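Local coordinates for protein alpha,alpha-trehalose-phosphate synthase (UDP-forming) (Burkholderia multivorans, PDB 5UOF) that belongs to glycosyltransferase family 20 and has the two-domain GT-B architecture, each domain built round a largely parallel beta-sheet flanked by helices, at residues 244-249 with 358-363; 269-274 with 353-358; 380-385 with 391-396. All blocks are in the same frame, centred on the assembly; numbering follows the deposited sequence.

Contact 1: residues 244-249 with 358-363; sequences QAAVQY and FFRMSQ. With NA (sodium ion), chain C; EDO (1,2-ethanediol), chain E.
Val-247 lays one methyl over the guanidinium of Arg-360: CG2 stands 3.3 Å above the plane and over its centre, with Arg-360 CZ as the nearest atom at 3.4 Å. NE and NH2 are almost as close as CZ, so the methyl meets the flat group face-on instead of touching one edge. The two side chains cross obliquely, and the contact is one of van der Waals packing against a cation. Arg-360 gets there by stretching out: CG is anti to the backbone N (chi1 -171°) and the chain stays extended as far as NE, which carries the charged end across to helix 239-248. On the way, its aliphatic part passes Ala-246, whose CB lies 4.1 Å from Arg-360 CD; Ala-246 and Arg-360 are also the nearest backbone pair, with their CA atoms 6.6 Å apart. The polar end is held from elsewhere, since NH1 bonds to Ser-384 O, while NH2 has a long, weak ion pair with Asp-386.

Where helix 352-361 ends, its backbone turns to a metal. The sodium ion is bound by Arg-360 O at 2.4 Å and Ser-362 O at 2.3 Å, with two waters and the side chain of Gln-385 completing the five ligands. Ser-362 is the first residue to leave helical angles, and its OG bonds back to Phe-359 O at 2.8 Å, tilted 25° from the carbonyl plane. The same hydroxyl also pairs with Tyr-381 OH.

Helix 239-248 thus packs beside the C-terminal end of helix 352-361. Phe-358 and Met-361 of the latter meet helix 253-262, Phe-359 reaches helix 376-384, and Gln-363 leads into the parallel sheet through backbone bonds with Leu-267 and Val-392.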
loop_
_atom_site.group_PDB
_atom_site.type_symbol
_atom_site.label_atom_id
_atom_site.label_comp_id
_atom_site.label_asym_id
_atom_site.label_seq_id
_atom_site.Cartn_x
_atom_site.Cartn_y
_atom_site.Cartn_z
ATOM N N GLN A 244 -21.200 -23.246 23.211
ATOM C CA GLN A 244 -21.332 -24.440 24.042
ATOM C C GLN A 244 -19.984 -24.859 24.611
ATOM O O GLN A 244 -19.878 -25.221 25.792
ATOM C CB GLN A 244 -21.949 -25.579 23.226
ATOM C CG GLN A 244 -22.037 -26.901 23.968
ATOM C CD GLN A 244 -22.493 -28.060 23.080
ATOM O OE1 GLN A 244 -22.051 -28.196 21.939
ATOM N NE2 GLN A 244 -23.379 -28.895 23.606
ATOM N N ALA A 245 -18.931 -24.806 23.780
ATOM C CA ALA A 245 -17.595 -25.163 24.246
ATOM C C ALA A 245 -17.123 -24.212 25.334
ATOM O O ALA A 245 -16.546 -24.644 26.338
ATOM C CB ALA A 245 -16.607 -25.162 23.080
ATOM N N ALA A 246 -17.347 -22.909 25.142
ATOM C CA ALA A 246 -16.934 -21.934 26.143
ATOM C C ALA A 246 -17.576 -22.251 27.490
ATOM O O ALA A 246 -16.893 -22.288 28.520
ATOM C CB ALA A 246 -17.291 -20.524 25.672
ATOM N N VAL A 247 -18.888 -22.525 27.492
ATOM C CA VAL A 247 -19.583 -22.853 28.737
ATOM C C VAL A 247 -19.048 -24.153 29.320
ATOM O O VAL A 247 -18.852 -24.275 30.535
ATOM C CB VAL A 247 -21.101 -22.940 28.488
ATOM C CG1 VAL A 247 -21.829 -23.594 29.689
ATOM C CG2 VAL A 247 -21.649 -21.545 28.194
ATOM N N GLN A 248 -18.801 -25.139 28.459
ATOM C CA GLN A 248 -18.329 -26.449 28.906
ATOM C C GLN A 248 -16.989 -26.352 29.618
ATOM O O GLN A 248 -16.700 -27.144 30.528
ATOM C CB GLN A 248 -18.213 -27.402 27.717
ATOM C CG GLN A 248 -19.530 -28.011 27.250
ATOM C CD GLN A 248 -19.386 -28.781 25.944
ATOM O OE1 GLN A 248 -18.312 -28.805 25.334
ATOM N NE2 GLN A 248 -20.471 -29.408 25.507
ATOM N N TYR A 249 -16.160 -25.390 29.221
ATOM C CA TYR A 249 -14.857 -25.155 29.830
ATOM C C TYR A 249 -14.894 -24.097 30.926
ATOM O O TYR A 249 -13.839 -23.684 31.411
ATOM C CB TYR A 249 -13.847 -24.747 28.759
ATOM C CG TYR A 249 -13.153 -25.933 28.140
ATOM C CD1 TYR A 249 -13.886 -26.987 27.614
ATOM C CD2 TYR A 249 -11.772 -26.010 28.111
ATOM C CE1 TYR A 249 -13.252 -28.090 27.057
ATOM C CE2 TYR A 249 -11.129 -27.107 27.559
ATOM C CZ TYR A 249 -11.873 -28.141 27.038
ATOM O OH TYR A 249 -11.236 -29.231 26.484
ATOM N N PHE A 358 -12.055 -17.982 28.162
ATOM C CA PHE A 358 -11.488 -16.673 28.489
ATOM C C PHE A 358 -12.265 -15.567 27.787
ATOM O O PHE A 358 -12.531 -14.512 28.376
ATOM C CB PHE A 358 -10.014 -16.575 28.077
ATOM C CG PHE A 358 -9.092 -17.551 28.759
ATOM C CD1 PHE A 358 -9.413 -18.144 29.964
ATOM C CD2 PHE A 358 -7.866 -17.851 28.171
ATOM C CE1 PHE A 358 -8.527 -19.037 30.572
ATOM C CE2 PHE A 358 -6.986 -18.732 28.763
ATOM C CZ PHE A 358 -7.318 -19.337 29.960
ATOM N N PHE A 359 -12.586 -15.768 26.503
ATOM C CA PHE A 359 -13.386 -14.775 25.794
ATOM C C PHE A 359 -14.714 -14.552 26.500
ATOM O O PHE A 359 -15.165 -13.411 26.658
ATOM C CB PHE A 359 -13.655 -15.221 24.353
ATOM C CG PHE A 359 -12.441 -15.250 23.462
ATOM C CD1 PHE A 359 -11.308 -14.518 23.764
ATOM C CD2 PHE A 359 -12.453 -16.025 22.306
ATOM C CE1 PHE A 359 -10.202 -14.547 22.919
ATOM C CE2 PHE A 359 -11.362 -16.057 21.463
ATOM C CZ PHE A 359 -10.230 -15.327 21.769
ATOM N N ARG A 360 -15.367 -15.629 26.918
ATOM C CA ARG A 360 -16.679 -15.461 27.530
ATOM C C ARG A 360 -16.581 -14.659 28.825
ATOM O O ARG A 360 -17.446 -13.828 29.111
ATOM C CB ARG A 360 -17.332 -16.818 27.784
ATOM C CG ARG A 360 -18.810 -16.715 28.238
ATOM C CD ARG A 360 -19.431 -18.111 28.211
ATOM N NE ARG A 360 -20.878 -18.176 28.476
ATOM C CZ ARG A 360 -21.819 -18.263 27.531
ATOM N NH1 ARG A 360 -21.493 -18.256 26.244
ATOM N NH2 ARG A 360 -23.100 -18.382 27.874
ATOM N N MET A 361 -15.525 -14.888 29.614
ATOM C CA MET A 361 -15.312 -14.186 30.882
ATOM C C MET A 361 -15.065 -12.704 30.664
ATOM O O MET A 361 -15.428 -11.870 31.501
ATOM C CB MET A 361 -14.111 -14.793 31.615
ATOM C CG MET A 361 -13.737 -14.114 32.923
ATOM S SD MET A 361 -12.203 -14.723 33.669
ATOM C CE MET A 361 -12.106 -16.343 32.931
ATOM N N SER A 362 -14.421 -12.369 29.554
ATOM C CA SER A 362 -13.957 -11.007 29.335
ATOM C C SER A 362 -15.108 -10.059 28.998
ATOM O O SER A 362 -16.205 -10.461 28.613
ATOM C CB SER A 362 -12.940 -10.985 28.207
ATOM O OG SER A 362 -13.613 -11.139 26.976
ATOM N N GLN A 363 -14.828 -8.764 29.132
ATOM C CA GLN A 363 -15.779 -7.725 28.773
ATOM C C GLN A 363 -15.495 -7.080 27.423
ATOM O O GLN A 363 -16.401 -6.466 26.848
ATOM C CB GLN A 363 -15.782 -6.635 29.848
ATOM C CG GLN A 363 -16.499 -7.048 31.135
ATOM C CD GLN A 363 -15.699 -8.010 31.994
ATOM O OE1 GLN A 363 -14.465 -7.978 32.031
ATOM N NE2 GLN A 363 -16.409 -8.882 32.695
HETATM NA NA NA C . -18.067 -11.739 28.191
HETATM C C1 EDO E . -13.660 -11.620 35.552
HETATM O O1 EDO E . -12.584 -10.943 36.213
HETATM C C2 EDO E . -14.050 -10.796 34.334
HETATM O O2 EDO E . -14.205 -9.438 34.752
HETATM O O HOH W 1 -20.244 -12.815 28.415
HETATM O O HOH W 2 -19.226 -9.758 29.267
#

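Contact 2: residues 269-274 with 353-358; sequences MSVDRL and NLLMAF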
loop_
_atom_site.group_PDB
_atom_site.type_symbol
_atom_site.label_atom_id
_atom_site.label_comp_id
_atom_site.label_asym_id
_atom_site.label_seq_id
_atom_site.Cartn_x
_atom_site.Cartn_y
_atom_site.Cartn_z
ATOM N N MET A 269 -9.420 -9.009 26.309
ATOM C CA MET A 269 -8.726 -10.159 25.738
ATOM C C MET A 269 -8.240 -9.820 24.340
ATOM O O MET A 269 -8.947 -9.158 23.572
ATOM C CB MET A 269 -9.634 -11.396 25.653
ATOM C CG MET A 269 -9.835 -12.146 26.955
ATOM S SD MET A 269 -8.342 -12.920 27.609
ATOM C CE MET A 269 -7.906 -13.991 26.254
ATOM N N SER A 270 -7.050 -10.314 24.012
ATOM C CA SER A 270 -6.417 -10.102 22.715
ATOM C C SER A 270 -5.576 -11.344 22.434
ATOM O O SER A 270 -4.836 -11.800 23.312
ATOM C CB SER A 270 -5.564 -8.822 22.744
ATOM O OG SER A 270 -4.972 -8.522 21.493
ATOM N N VAL A 271 -5.718 -11.922 21.237
ATOM C CA VAL A 271 -5.038 -13.171 20.894
ATOM C C VAL A 271 -4.527 -13.029 19.467
ATOM O O VAL A 271 -5.327 -12.863 18.539
ATOM C CB VAL A 271 -5.954 -14.406 21.004
ATOM C CG1 VAL A 271 -5.184 -15.658 20.669
ATOM C CG2 VAL A 271 -6.556 -14.537 22.408
ATOM N N ASP A 272 -3.205 -13.053 19.295
ATOM C CA ASP A 272 -2.597 -12.828 17.983
ATOM C C ASP A 272 -1.306 -13.612 17.858
ATOM O O ASP A 272 -0.489 -13.610 18.776
ATOM C CB ASP A 272 -2.232 -11.351 17.751
ATOM C CG ASP A 272 -3.403 -10.407 17.886
ATOM O OD1 ASP A 272 -3.885 -10.187 19.023
ATOM O OD2 ASP A 272 -3.809 -9.832 16.852
ATOM N N ARG A 273 -1.097 -14.239 16.701
ATOM C CA ARG A 273 0.255 -14.648 16.369
ATOM C C ARG A 273 1.109 -13.406 16.116
ATOM O O ARG A 273 0.607 -12.326 15.796
ATOM C CB ARG A 273 0.257 -15.573 15.152
ATOM C CG ARG A 273 -0.000 -14.875 13.838
ATOM C CD ARG A 273 -0.050 -15.865 12.683
ATOM N NE ARG A 273 1.196 -16.611 12.537
ATOM C CZ ARG A 273 2.206 -16.233 11.759
ATOM N NH1 ARG A 273 2.118 -15.111 11.059
ATOM N NH2 ARG A 273 3.304 -16.975 11.679
ATOM N N LEU A 274 2.415 -13.551 16.294
ATOM C CA LEU A 274 3.316 -12.411 16.144
ATOM C C LEU A 274 3.699 -12.280 14.675
ATOM O O LEU A 274 4.521 -13.046 14.172
ATOM C CB LEU A 274 4.555 -12.577 17.017
ATOM C CG LEU A 274 4.327 -12.698 18.527
ATOM C CD1 LEU A 274 5.666 -12.580 19.265
ATOM C CD2 LEU A 274 3.335 -11.648 19.042
ATOM N N ASN A 353 -10.610 -24.431 23.459
ATOM C CA ASN A 353 -11.835 -24.233 24.229
ATOM C C ASN A 353 -11.584 -23.409 25.482
ATOM O O ASN A 353 -12.498 -22.728 25.966
ATOM C CB ASN A 353 -12.462 -25.575 24.578
ATOM C CG ASN A 353 -13.131 -26.217 23.391
ATOM O OD1 ASN A 353 -13.129 -25.661 22.291
ATOM N ND2 ASN A 353 -13.710 -27.392 23.599
ATOM N N LEU A 354 -10.365 -23.468 26.025
ATOM C CA LEU A 354 -9.997 -22.573 27.117
ATOM C C LEU A 354 -10.031 -21.116 26.670
ATOM O O LEU A 354 -10.538 -20.249 27.390
ATOM C CB LEU A 354 -8.610 -22.949 27.645
ATOM C CG LEU A 354 -8.232 -22.538 29.065
ATOM C CD1 LEU A 354 -9.146 -23.217 30.078
ATOM C CD2 LEU A 354 -6.775 -22.868 29.345
ATOM N N LEU A 355 -9.480 -20.823 25.481
ATOM C CA LEU A 355 -9.538 -19.460 24.963
ATOM C C LEU A 355 -10.978 -18.983 24.852
ATOM O O LEU A 355 -11.276 -17.820 25.153
ATOM C CB LEU A 355 -8.854 -19.361 23.595
ATOM C CG LEU A 355 -7.343 -19.576 23.512
ATOM C CD1 LEU A 355 -6.873 -19.358 22.079
ATOM C CD2 LEU A 355 -6.602 -18.652 24.469
ATOM N N MET A 356 -11.883 -19.859 24.406
ATOM C CA MET A 356 -13.282 -19.452 24.308
ATOM C C MET A 356 -13.842 -19.112 25.685
ATOM O O MET A 356 -14.570 -18.122 25.843
ATOM C CB MET A 356 -14.124 -20.542 23.634
ATOM C CG MET A 356 -13.585 -21.026 22.262
ATOM S SD MET A 356 -13.321 -19.673 21.087
ATOM C CE MET A 356 -12.354 -20.494 19.827
ATOM N N ALA A 357 -13.493 -19.912 26.702
ATOM C CA ALA A 357 -13.912 -19.594 28.064
ATOM C C ALA A 357 -13.309 -18.273 28.540
ATOM O O ALA A 357 -13.974 -17.507 29.252
ATOM C CB ALA A 357 -13.548 -20.740 29.014
ATOM N N PHE A 358 -12.055 -17.982 28.162
ATOM C CA PHE A 358 -11.488 -16.673 28.489
ATOM C C PHE A 358 -12.265 -15.567 27.787
ATOM O O PHE A 358 -12.531 -14.512 28.376
ATOM C CB PHE A 358 -10.014 -16.575 28.077
ATOM C CG PHE A 358 -9.092 -17.551 28.759
ATOM C CD1 PHE A 358 -9.413 -18.144 29.964
ATOM C CD2 PHE A 358 -7.866 -17.851 28.171
ATOM C CE1 PHE A 358 -8.527 -19.037 30.572
ATOM C CE2 PHE A 358 -6.986 -18.732 28.763
ATOM C CZ PHE A 358 -7.318 -19.337 29.960
#
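Leu-355 is the first residue of helix segment 353-358 to reach the strand, touching Val-271 through methyls alone: Leu-355 CD1 lies 4.3 Å from Val-271 CG1. The CA atoms of this pair are 8.7 Å apart, so the side chains bridge the gap between the two backbones. Leu-355 has CG beside the backbone N (chi1 -67°) and then an extended chi2, which brings the isobutyl tip to the valine. It also packs on Ile-306 of the adjacent strand 301-306.

Three residues later, Phe-358 brings its CB rather than its ring centre to Met-269. Met-269 CE is 3.8 Å from Phe-358 CB, and Met-269 SD follows at 4.0 Å from the same carbon. The thioether folds back through bends at chi2 (-65°) and chi3 (-59°), so that sulfur and methyl both lie against the root of the phenyl group; the methyl approaches the ring obliquely. One ring face is occupied from within the helix, where Leu-354 O stands 3.3 Å above the plane, offset toward the rim.

Met-269 and Val-271 alternate along the strand with Ser-270, which turns from the helix and bonds Gln-305. The strand pairs with 301-306 and 364-367 on its two sides, and helix 352-361 covers this face of the parallel sheet, with Leu-354 and Phe-358 packing in turn on helix 253-262.

Contact 3: residues 380-385 with 391-396; sequences EYVASQ and GVLVLS. With NA (sodium ion), chain C.
The beta-alpha-beta unit formed by strand 364-367, helix 376-384 and strand 392-396 supplies both segments, and a sodium ion sits where the helix hands over to the returning strand. The axes of helix 380-384 and strand 392-396 run nearly antiparallel, with a closest approach of 8.9 Å. At their junction, Gly-391 N donates to Gln-385 OE1 over 2.8 Å. This donor stands above the carbonyl plane, 37° out of it, and the N-H...O angle is a moderate 147°. The same oxygen binds the sodium ion at 2.3 Å, so one amide oxygen serves both metal and backbone.

The amide is fixed by its other end as well. Gln-385 NE2 reaches Tyr-381 O at 2.9 Å with an N-H...O angle of 165°, the acceptor lying in the amide plane, and it bonds Phe-359 O too. CG of Gln-385 lies beside the backbone N and the chain bends at chi2, folding the amide back over the helix end; NE2 consequently stands above one face of the Tyr-381 ring, offset toward its rim. Ser-384 N meets Tyr-381 O from the opposite face of the carbonyl plane.

Tyr-381 turns its ring edge to Gly-391, with OH 3.7 Å from Gly-391 CA, while OH pairs with Ser-362 OG. Deeper along the strand, Val-382 CG2 packs 4.0 Å from Leu-393 CD2, the two side chains crossing at about a right angle.

A helix antiparallel to the strand that follows it, with apolar side chains packed between them, belongs to the right-handed beta-alpha-beta crossover of a Rossmann-like GT-B domain; the polar turn and its sodium ion are particulars of this structure.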
loop_
_atom_site.group_PDB
_atom_site.type_symbol
_atom_site.label_atom_id
_atom_site.label_comp_id
_atom_site.label_asym_id
_atom_site.label_seq_id
_atom_site.Cartn_x
_atom_site.Cartn_y
_atom_site.Cartn_z
ATOM N N GLU A 380 -14.832 -15.709 16.746
ATOM C CA GLU A 380 -14.817 -16.567 17.929
ATOM C C GLU A 380 -15.120 -15.774 19.191
ATOM O O GLU A 380 -15.801 -16.276 20.099
ATOM C CB GLU A 380 -13.460 -17.249 18.073
ATOM C CG GLU A 380 -13.176 -18.257 16.975
ATOM C CD GLU A 380 -11.696 -18.580 16.829
ATOM O OE1 GLU A 380 -10.884 -18.074 17.626
ATOM O OE2 GLU A 380 -11.350 -19.356 15.917
ATOM N N TYR A 381 -14.609 -14.540 19.271
ATOM C CA TYR A 381 -14.884 -13.711 20.438
ATOM C C TYR A 381 -16.386 -13.489 20.601
ATOM O O TYR A 381 -16.948 -13.714 21.680
ATOM C CB TYR A 381 -14.141 -12.367 20.338
ATOM C CG TYR A 381 -14.396 -11.591 21.599
ATOM C CD1 TYR A 381 -13.665 -11.858 22.746
ATOM C CD2 TYR A 381 -15.436 -10.665 21.668
ATOM C CE1 TYR A 381 -13.939 -11.200 23.931
ATOM C CE2 TYR A 381 -15.708 -9.982 22.848
ATOM C CZ TYR A 381 -14.957 -10.268 23.982
ATOM O OH TYR A 381 -15.237 -9.630 25.168
ATOM N N VAL A 382 -17.056 -13.054 19.533
ATOM C CA VAL A 382 -18.499 -12.818 19.604
ATOM C C VAL A 382 -19.225 -14.109 19.954
ATOM O O VAL A 382 -20.089 -14.146 20.841
ATOM C CB VAL A 382 -19.006 -12.235 18.273
ATOM C CG1 VAL A 382 -20.536 -12.166 18.241
ATOM C CG2 VAL A 382 -18.394 -10.855 18.023
ATOM N N ALA A 383 -18.878 -15.196 19.253
ATOM C CA ALA A 383 -19.597 -16.453 19.455
ATOM C C ALA A 383 -19.485 -16.956 20.890
ATOM O O ALA A 383 -20.363 -17.690 21.364
ATOM C CB ALA A 383 -19.072 -17.511 18.479
ATOM N N SER A 384 -18.416 -16.587 21.594
ATOM C CA SER A 384 -18.204 -17.074 22.950
ATOM C C SER A 384 -19.059 -16.354 23.991
ATOM O O SER A 384 -19.166 -16.839 25.120
ATOM C CB SER A 384 -16.720 -16.931 23.322
ATOM O OG SER A 384 -15.900 -17.756 22.511
ATOM N N GLN A 385 -19.665 -15.220 23.656
ATOM C CA GLN A 385 -20.249 -14.377 24.695
ATOM C C GLN A 385 -21.551 -14.939 25.243
ATOM O O GLN A 385 -22.332 -15.587 24.538
ATOM C CB GLN A 385 -20.508 -12.967 24.160
ATOM C CG GLN A 385 -19.224 -12.300 23.686
ATOM C CD GLN A 385 -18.167 -12.287 24.779
ATOM O OE1 GLN A 385 -18.407 -11.794 25.892
ATOM N NE2 GLN A 385 -17.004 -12.863 24.486
ATOM N N GLY A 391 -19.783 -9.363 25.940
ATOM C CA GLY A 391 -18.669 -8.450 25.745
ATOM C C GLY A 391 -18.792 -7.645 24.464
ATOM O O GLY A 391 -19.631 -7.914 23.601
ATOM N N VAL A 392 -17.928 -6.628 24.351
ATOM C CA VAL A 392 -17.908 -5.707 23.220
ATOM C C VAL A 392 -16.675 -5.993 22.382
ATOM O O VAL A 392 -15.569 -6.113 22.924
ATOM C CB VAL A 392 -17.883 -4.242 23.684
ATOM C CG1 VAL A 392 -17.760 -3.303 22.474
ATOM C CG2 VAL A 392 -19.116 -3.926 24.515
ATOM N N LEU A 393 -16.861 -6.096 21.069
ATOM C CA LEU A 393 -15.747 -6.316 20.155
ATOM C C LEU A 393 -15.264 -4.976 19.623
ATOM O O LEU A 393 -16.045 -4.226 19.030
ATOM C CB LEU A 393 -16.163 -7.217 18.997
ATOM C CG LEU A 393 -15.139 -7.415 17.869
ATOM C CD1 LEU A 393 -13.932 -8.178 18.382
ATOM C CD2 LEU A 393 -15.794 -8.156 16.722
ATOM N N VAL A 394 -13.976 -4.696 19.819
ATOM C CA VAL A 394 -13.303 -3.556 19.202
ATOM C C VAL A 394 -12.495 -4.117 18.045
ATOM O O VAL A 394 -11.619 -4.963 18.255
ATOM C CB VAL A 394 -12.396 -2.825 20.202
ATOM C CG1 VAL A 394 -11.638 -1.711 19.503
ATOM C CG2 VAL A 394 -13.235 -2.239 21.347
ATOM N N LEU A 395 -12.796 -3.668 16.826
ATOM C CA LEU A 395 -12.360 -4.374 15.618
ATOM C C LEU A 395 -11.749 -3.402 14.624
ATOM O O LEU A 395 -12.333 -2.352 14.347
ATOM C CB LEU A 395 -13.541 -5.102 14.960
ATOM C CG LEU A 395 -13.250 -5.900 13.682
ATOM C CD1 LEU A 395 -12.248 -6.989 13.954
ATOM C CD2 LEU A 395 -14.534 -6.515 13.124
ATOM N N SER A 396 -10.600 -3.776 14.054
ATOM C CA SER A 396 -9.967 -2.971 13.013
ATOM C C SER A 396 -10.792 -2.970 11.732
ATOM O O SER A 396 -11.239 -4.021 11.264
ATOM C CB SER A 396 -8.580 -3.528 12.696
ATOM O OG SER A 396 -8.068 -2.956 11.497
HETATM NA NA NA C . -18.067 -11.739 28.191
HETATM O O HOH W 1 -20.244 -12.815 28.415
HETATM O O HOH W 2 -19.226 -9.758 29.267
#

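In the fold
All three contacts lie in the domain built on the six-stranded parallel sheet, their centres 10 to 11 Å apart. Contacts 2 and 3 are buried and join helices to strands of that sheet; contact 1 is partly buried and joins two helices, with an exposed valine at its margin. Helix 352-361 serves contacts 1 and 2, which share Phe-358, and contact 2 is nested within the chain loop closed by contact 1. The chemistry follows position: contact 2 is purely apolar, contact 1 sets a methyl against a guanidinium, and contact 3 adds to its apolar packing a backbone N-H bonded to a side-chain amide oxygen that also binds the metal. Contacts 1 and 3 meet at the sodium ion and its two waters.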